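Local atomic coordinates of thiosulfate sulfurtransferase (Pseudomonas aeruginosa, PDB entry 1YT8), a protein that probably transfers sulfur from thiosulfate to cyanide, a sulfurtransferase activity linked to cyanide detoxification. Residues Ala43-Pro47 with Leu48-Glu52; Gly221-Gly224 with Trp225-Gly229. All blocks are in the same frame, centred on the assembly; numbering follows the deposited sequence.

From the N terminus, contact 1 comes first: residues 43-47 leave an outermost strand, 44-45, of the first parallel sheet, and residues 48-52 turn directly into helix 51-58. Contact 2 lies later, in the second rhodanese-like domain, where residues 221-229 form helix 221-227 and its C-terminal end, just after strand 215-218 of the second sheet. Contact 1 spans a chain reversal, contact 2 runs along a helix, and neither closes a long loop. The two are in series, neither nesting nor crossing. The centres of contact 1 and contact 2 are about 34 Å apart, on opposite sides of the chain's centre. Contact 1 ties an edge strand to a helix, whereas contact 2 ties successive turns of one helix.

Contact 1. Residues Ala43-Pro47 with Leu48-Glu52; sequences AANLP and LSRLE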
ATOM      1  N   ALA A  43       7.109  -6.777  -9.379  1.00 13.94           N
ATOM      2  CA  ALA A  43       7.805  -7.188  -8.173  1.00 14.89           C
ATOM      3  C   ALA A  43       7.143  -6.464  -7.003  1.00 14.52           C
ATOM      4  O   ALA A  43       6.935  -5.249  -7.047  1.00 13.77           O
ATOM      5  CB  ALA A  43       9.285  -6.810  -8.257  1.00 14.18           C
ATOM      6  N   ALA A  44       6.793  -7.220  -5.971  1.00 12.07           N
ATOM      7  CA  ALA A  44       6.176  -6.657  -4.782  1.00 13.59           C
ATOM      8  C   ALA A  44       7.280  -6.509  -3.751  1.00 15.28           C
ATOM      9  O   ALA A  44       8.151  -7.371  -3.645  1.00 17.43           O
ATOM     10  CB  ALA A  44       5.087  -7.591  -4.259  1.00 14.55           C
ATOM     11  N   ASN A  45       7.255  -5.419  -2.991  1.00 13.75           N
ATOM     12  CA  ASN A  45       8.284  -5.209  -1.987  1.00 14.56           C
ATOM     13  C   ASN A  45       7.866  -5.738  -0.620  1.00 13.12           C
ATOM     14  O   ASN A  45       6.890  -5.276  -0.037  1.00 12.99           O
ATOM     15  CB  ASN A  45       8.630  -3.718  -1.888  1.00 12.27           C
ATOM     16  CG  ASN A  45       9.755  -3.436  -0.902  1.00 13.65           C
ATOM     17  OD1 ASN A  45      10.735  -4.180  -0.821  1.00 13.87           O
ATOM     18  ND2 ASN A  45       9.630  -2.341  -0.166  1.00 10.88           N
ATOM     19  N   LEU A  46       8.593  -6.734  -0.133  1.00 12.82           N
ATOM     20  CA  LEU A  46       8.337  -7.284   1.191  1.00 12.89           C
ATOM     21  C   LEU A  46       9.703  -7.427   1.845  1.00 13.49           C
ATOM     22  O   LEU A  46      10.339  -8.478   1.779  1.00 14.82           O
ATOM     23  CB  LEU A  46       7.621  -8.639   1.122  1.00 13.83           C
ATOM     24  CG  LEU A  46       7.376  -9.289   2.495  1.00 15.62           C
ATOM     25  CD1 LEU A  46       6.858  -8.254   3.483  1.00 17.16           C
ATOM     26  CD2 LEU A  46       6.393 -10.450   2.359  1.00 16.86           C
ATOM     27  N   PRO A  47      10.182  -6.342   2.463  1.00 14.68           N
ATOM     28  CA  PRO A  47      11.480  -6.308   3.140  1.00 15.07           C
ATOM     29  C   PRO A  47      11.697  -7.485   4.081  1.00 14.21           C
ATOM     30  O   PRO A  47      10.815  -7.836   4.868  1.00 15.17           O
ATOM     31  CB  PRO A  47      11.436  -4.981   3.890  1.00 13.27           C
ATOM     32  CG  PRO A  47      10.593  -4.115   2.980  1.00 14.33           C
ATOM     33  CD  PRO A  47       9.470  -5.061   2.632  1.00 13.16           C
ATOM     34  N   LEU A  48      12.872  -8.098   3.986  1.00 14.98           N
ATOM     35  CA  LEU A  48      13.215  -9.216   4.850  1.00 16.62           C
ATOM     36  C   LEU A  48      12.893  -8.819   6.291  1.00 15.65           C
ATOM     37  O   LEU A  48      12.428  -9.635   7.082  1.00 17.92           O
ATOM     38  CB  LEU A  48      14.709  -9.540   4.730  1.00 16.33           C
ATOM     39  CG  LEU A  48      15.247 -10.651   5.638  1.00 18.68           C
ATOM     40  CD1 LEU A  48      14.708 -12.003   5.189  1.00 17.93           C
ATOM     41  CD2 LEU A  48      16.769 -10.644   5.590  1.00 17.20           C
ATOM     42  N   SER A  49      13.127  -7.551   6.613  1.00 16.85           N
ATOM     43  CA  SER A  49      12.873  -7.031   7.959  1.00 16.78           C
ATOM     44  C   SER A  49      11.475  -7.305   8.515  1.00 18.05           C
ATOM     45  O   SER A  49      11.316  -7.473   9.729  1.00 19.56           O
ATOM     46  CB  SER A  49      13.145  -5.526   8.000  1.00 17.09           C
ATOM     47  OG  SER A  49      14.523  -5.256   7.843  1.00 18.16           O
ATOM     48  N   ARG A  50      10.465  -7.340   7.649  1.00 17.94           N
ATOM     49  CA  ARG A  50       9.100  -7.600   8.104  1.00 18.38           C
ATOM     50  C   ARG A  50       8.406  -8.733   7.344  1.00 18.67           C
ATOM     51  O   ARG A  50       7.175  -8.815   7.308  1.00 18.76           O
ATOM     52  CB  ARG A  50       8.255  -6.317   8.032  1.00 21.56           C
ATOM     53  CG  ARG A  50       8.180  -5.636   6.664  1.00 22.66           C
ATOM     54  CD  ARG A  50       7.206  -4.455   6.728  1.00 25.05           C
ATOM     55  NE  ARG A  50       7.061  -3.727   5.464  1.00 25.01           N
ATOM     56  CZ  ARG A  50       7.907  -2.799   5.018  1.00 26.42           C
ATOM     57  NH1 ARG A  50       8.982  -2.469   5.723  1.00 23.80           N
ATOM     58  NH2 ARG A  50       7.666  -2.181   3.867  1.00 23.51           N
ATOM     59  N   LEU A  51       9.208  -9.610   6.754  1.00 17.74           N
ATOM     60  CA  LEU A  51       8.707 -10.749   5.988  1.00 18.33           C
ATOM     61  C   LEU A  51       7.642 -11.569   6.725  1.00 18.81           C
ATOM     62  O   LEU A  51       6.554 -11.797   6.201  1.00 18.28           O
ATOM     63  CB  LEU A  51       9.879 -11.660   5.602  1.00 18.02           C
ATOM     64  CG  LEU A  51       9.586 -12.950   4.823  1.00 21.54           C
ATOM     65  CD1 LEU A  51       9.055 -12.610   3.446  1.00 22.28           C
ATOM     66  CD2 LEU A  51      10.856 -13.776   4.701  1.00 23.13           C
ATOM     67  N   GLU A  52       7.952 -12.000   7.942  1.00 18.46           N
ATOM     68  CA  GLU A  52       7.021 -12.817   8.719  1.00 18.70           C
ATOM     69  C   GLU A  52       5.704 -12.144   9.095  1.00 17.63           C
ATOM     70  O   GLU A  52       4.704 -12.821   9.314  1.00 17.98           O
ATOM     71  CB  GLU A  52       7.700 -13.323   9.997  1.00 19.97           C
ATOM     72  CG  GLU A  52       8.923 -14.189   9.744  1.00 19.54           C
ATOM     73  CD  GLU A  52      10.224 -13.414   9.806  1.00 21.01           C
ATOM     74  OE1 GLU A  52      10.243 -12.224   9.418  1.00 20.90           O
ATOM     75  OE2 GLU A  52      11.238 -14.007  10.235  1.00 21.35           O
TER
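The guanidinium of Arg-50 lies against the ring of Pro-47, which lies over part of one face: Pro-47 CG stands 3.3 Å above the guanidinium plane, displaced toward the rim. The overlap is spread over several atoms, since Pro-47 CG is 3.6 Å from Arg-50 NH1 and Pro-47 CD is equally close to Arg-50 CZ. At the NE position, Glu-54 forms a long, weak ion pair, and a bound glycerol, probably from the crystallisation liquor, lies near this partly exposed side chain. In Arg-50, chi1 of 56° sets CG between the backbone N and the carbonyl carbon; the chain runs extended to NE, and chi4 of -81° then turns the guanidinium.

Beneath the Arg-50 side chain the backbone reverses direction. Arg-50 N donates to Pro-47 O at 2.8 Å with an N-H...O angle of 151°, the donor sitting above the carbonyl plane and not on a lone pair. With helical backbone angles at both Leu-48 and Ser-49, this is a beta turn, and a second bond from Leu-51 N to Leu-48 O (3.2 Å) carries the chain on. The segment is the link between the edge strand 44-45 of a five-stranded parallel sheet and helix 51-58, part of the alpha/beta fold of a rhodanese-like domain. Leu-48 points away from 43-47 overall, although its CB still touches Pro-47, and its side chain packs on helix 75-85.

A separate apolar contact joins the two leucines. Leu-46 CD2 meets Leu-51 CD1 at 3.6 Å, the side chains crossing at about a right angle, while the other methyl, Leu-46 CD1, is 3.9 Å from Arg-50 O. Ser-49 OG is hydrogen-bonded to Glu-31, and Ser-49 O accepts from Arg-417.

Contact 2. Residues Gly221-Gly224 with Trp225-Gly229; sequences GTIG and WTLAG
Ile-223 and Leu-227, one turn apart, lie side by side and point the same way, with Ile-223 CG2 3.7 Å from Leu-227 CD1. This is the tight part: Leu-227 CG, set anti to its carbonyl carbon (chi1 -64°), comes within 3.1 Å of Ile-223 O. The same oxygen, Ile-223 O, accepts from Leu-227 N at 2.9 Å, with an N-H...O angle of 164°. Both side chains rest on Leu-508 of helix 501-512. Trp-225 is buried as well; its indole leads away from 221-224 against helix 134-142, and its NE1 is bonded to Gln-231 O.

Toward the C-terminal end the contact runs out. Thr-226, Leu-227 and Ala-228 are partly exposed; the bond from Ala-228 N to Gly-224 O, still 2.9 Å long, is bent to 134°. Gly-229 is exposed and touches nothing of 221-224; it has positive phi, and its N bonds to Thr-226 O at 2.8 Å.

At the opposite end, the backbones of Thr-222 and Ile-223 are hydrogen-bonded to Cys-193 and Ala-194. The arrangement is thus a short helix of a rhodanese-like domain, its N-terminal end hydrogen-bonded to the loop lining the sulfite pocket and its C-terminal end closed by a Schellman motif.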
ATOM      1  N   GLY A 221      -2.329  17.695  -9.699  1.00 13.22           N
ATOM      2  CA  GLY A 221      -2.697  17.902  -8.299  1.00 12.11           C
ATOM      3  C   GLY A 221      -2.045  18.957  -7.421  1.00 13.59           C
ATOM      4  O   GLY A 221      -1.757  20.065  -7.868  1.00 13.70           O
ATOM      5  N   THR A 222      -1.843  18.616  -6.148  1.00 13.52           N
ATOM      6  CA  THR A 222      -1.241  19.548  -5.199  1.00 13.54           C
ATOM      7  C   THR A 222       0.185  19.909  -5.606  1.00 13.85           C
ATOM      8  O   THR A 222       0.653  21.011  -5.325  1.00 13.60           O
ATOM      9  CB  THR A 222      -1.268  18.987  -3.743  1.00 11.74           C
ATOM     10  OG1 THR A 222      -0.541  17.758  -3.668  1.00 12.76           O
ATOM     11  CG2 THR A 222      -2.697  18.740  -3.302  1.00 11.33           C
ATOM     12  N   ILE A 223       0.866  18.983  -6.275  1.00 12.09           N
ATOM     13  CA  ILE A 223       2.218  19.234  -6.758  1.00 14.33           C
ATOM     14  C   ILE A 223       2.134  20.355  -7.793  1.00 13.43           C
ATOM     15  O   ILE A 223       2.897  21.320  -7.747  1.00 14.16           O
ATOM     16  CB  ILE A 223       2.822  17.969  -7.428  1.00 13.70           C
ATOM     17  CG1 ILE A 223       3.272  16.983  -6.347  1.00 14.82           C
ATOM     18  CG2 ILE A 223       3.992  18.351  -8.340  1.00 14.44           C
ATOM     19  CD1 ILE A 223       3.817  15.659  -6.873  1.00 13.57           C
ATOM     20  N   GLY A 224       1.186  20.217  -8.716  1.00 14.79           N
ATOM     21  CA  GLY A 224       1.005  21.217  -9.753  1.00 15.30           C
ATOM     22  C   GLY A 224       0.541  22.548  -9.199  1.00 14.51           C
ATOM     23  O   GLY A 224       0.868  23.603  -9.744  1.00 15.16           O
ATOM     24  N   TRP A 225      -0.236  22.501  -8.122  1.00 14.10           N
ATOM     25  CA  TRP A 225      -0.742  23.712  -7.480  1.00 15.07           C
ATOM     26  C   TRP A 225       0.447  24.501  -6.924  1.00 15.52           C
ATOM     27  O   TRP A 225       0.539  25.715  -7.094  1.00 16.39           O
ATOM     28  CB  TRP A 225      -1.712  23.328  -6.353  1.00 15.55           C
ATOM     29  CG  TRP A 225      -2.641  24.430  -5.932  1.00 12.91           C
ATOM     30  CD1 TRP A 225      -2.493  25.267  -4.861  1.00 15.07           C
ATOM     31  CD2 TRP A 225      -3.864  24.817  -6.578  1.00 14.20           C
ATOM     32  NE1 TRP A 225      -3.550  26.151  -4.799  1.00 13.39           N
ATOM     33  CE2 TRP A 225      -4.405  25.896  -5.840  1.00 13.12           C
ATOM     34  CE3 TRP A 225      -4.555  24.357  -7.710  1.00 13.56           C
ATOM     35  CZ2 TRP A 225      -5.607  26.521  -6.196  1.00 14.44           C
ATOM     36  CZ3 TRP A 225      -5.751  24.979  -8.065  1.00 11.97           C
ATOM     37  CH2 TRP A 225      -6.264  26.051  -7.309  1.00 16.55           C
ATOM     38  N   THR A 226       1.363  23.795  -6.271  1.00 15.56           N
ATOM     39  CA  THR A 226       2.553  24.420  -5.706  1.00 16.86           C
ATOM     40  C   THR A 226       3.462  24.937  -6.817  1.00 17.09           C
ATOM     41  O   THR A 226       3.952  26.065  -6.751  1.00 16.46           O
ATOM     42  CB  THR A 226       3.341  23.419  -4.837  1.00 16.48           C
ATOM     43  OG1 THR A 226       2.525  23.014  -3.735  1.00 19.95           O
ATOM     44  CG2 THR A 226       4.627  24.046  -4.314  1.00 19.01           C
ATOM     45  N   LEU A 227       3.676  24.118  -7.843  1.00 16.52           N
ATOM     46  CA  LEU A 227       4.532  24.516  -8.956  1.00 17.28           C
ATOM     47  C   LEU A 227       3.972  25.742  -9.672  1.00 18.73           C
ATOM     48  O   LEU A 227       4.721  26.521 -10.263  1.00 19.80           O
ATOM     49  CB  LEU A 227       4.689  23.360  -9.951  1.00 18.06           C
ATOM     50  CG  LEU A 227       5.393  22.103  -9.430  1.00 18.04           C
ATOM     51  CD1 LEU A 227       5.407  21.034 -10.521  1.00 17.45           C
ATOM     52  CD2 LEU A 227       6.809  22.445  -8.992  1.00 18.46           C
ATOM     53  N   ALA A 228       2.655  25.913  -9.613  1.00 18.16           N
ATOM     54  CA  ALA A 228       2.003  27.054 -10.248  1.00 18.77           C
ATOM     55  C   ALA A 228       2.114  28.284  -9.350  1.00 18.69           C
ATOM     56  O   ALA A 228       1.691  29.383  -9.724  1.00 19.70           O
ATOM     57  CB  ALA A 228       0.536  26.732 -10.523  1.00 19.49           C
ATOM     58  N   GLY A 229       2.682  28.088  -8.163  1.00 19.27           N
ATOM     59  CA  GLY A 229       2.852  29.180  -7.219  1.00 18.82           C
ATOM     60  C   GLY A 229       1.576  29.543  -6.486  1.00 18.77           C
ATOM     61  O   GLY A 229       1.451  30.643  -5.944  1.00 21.08           O
TER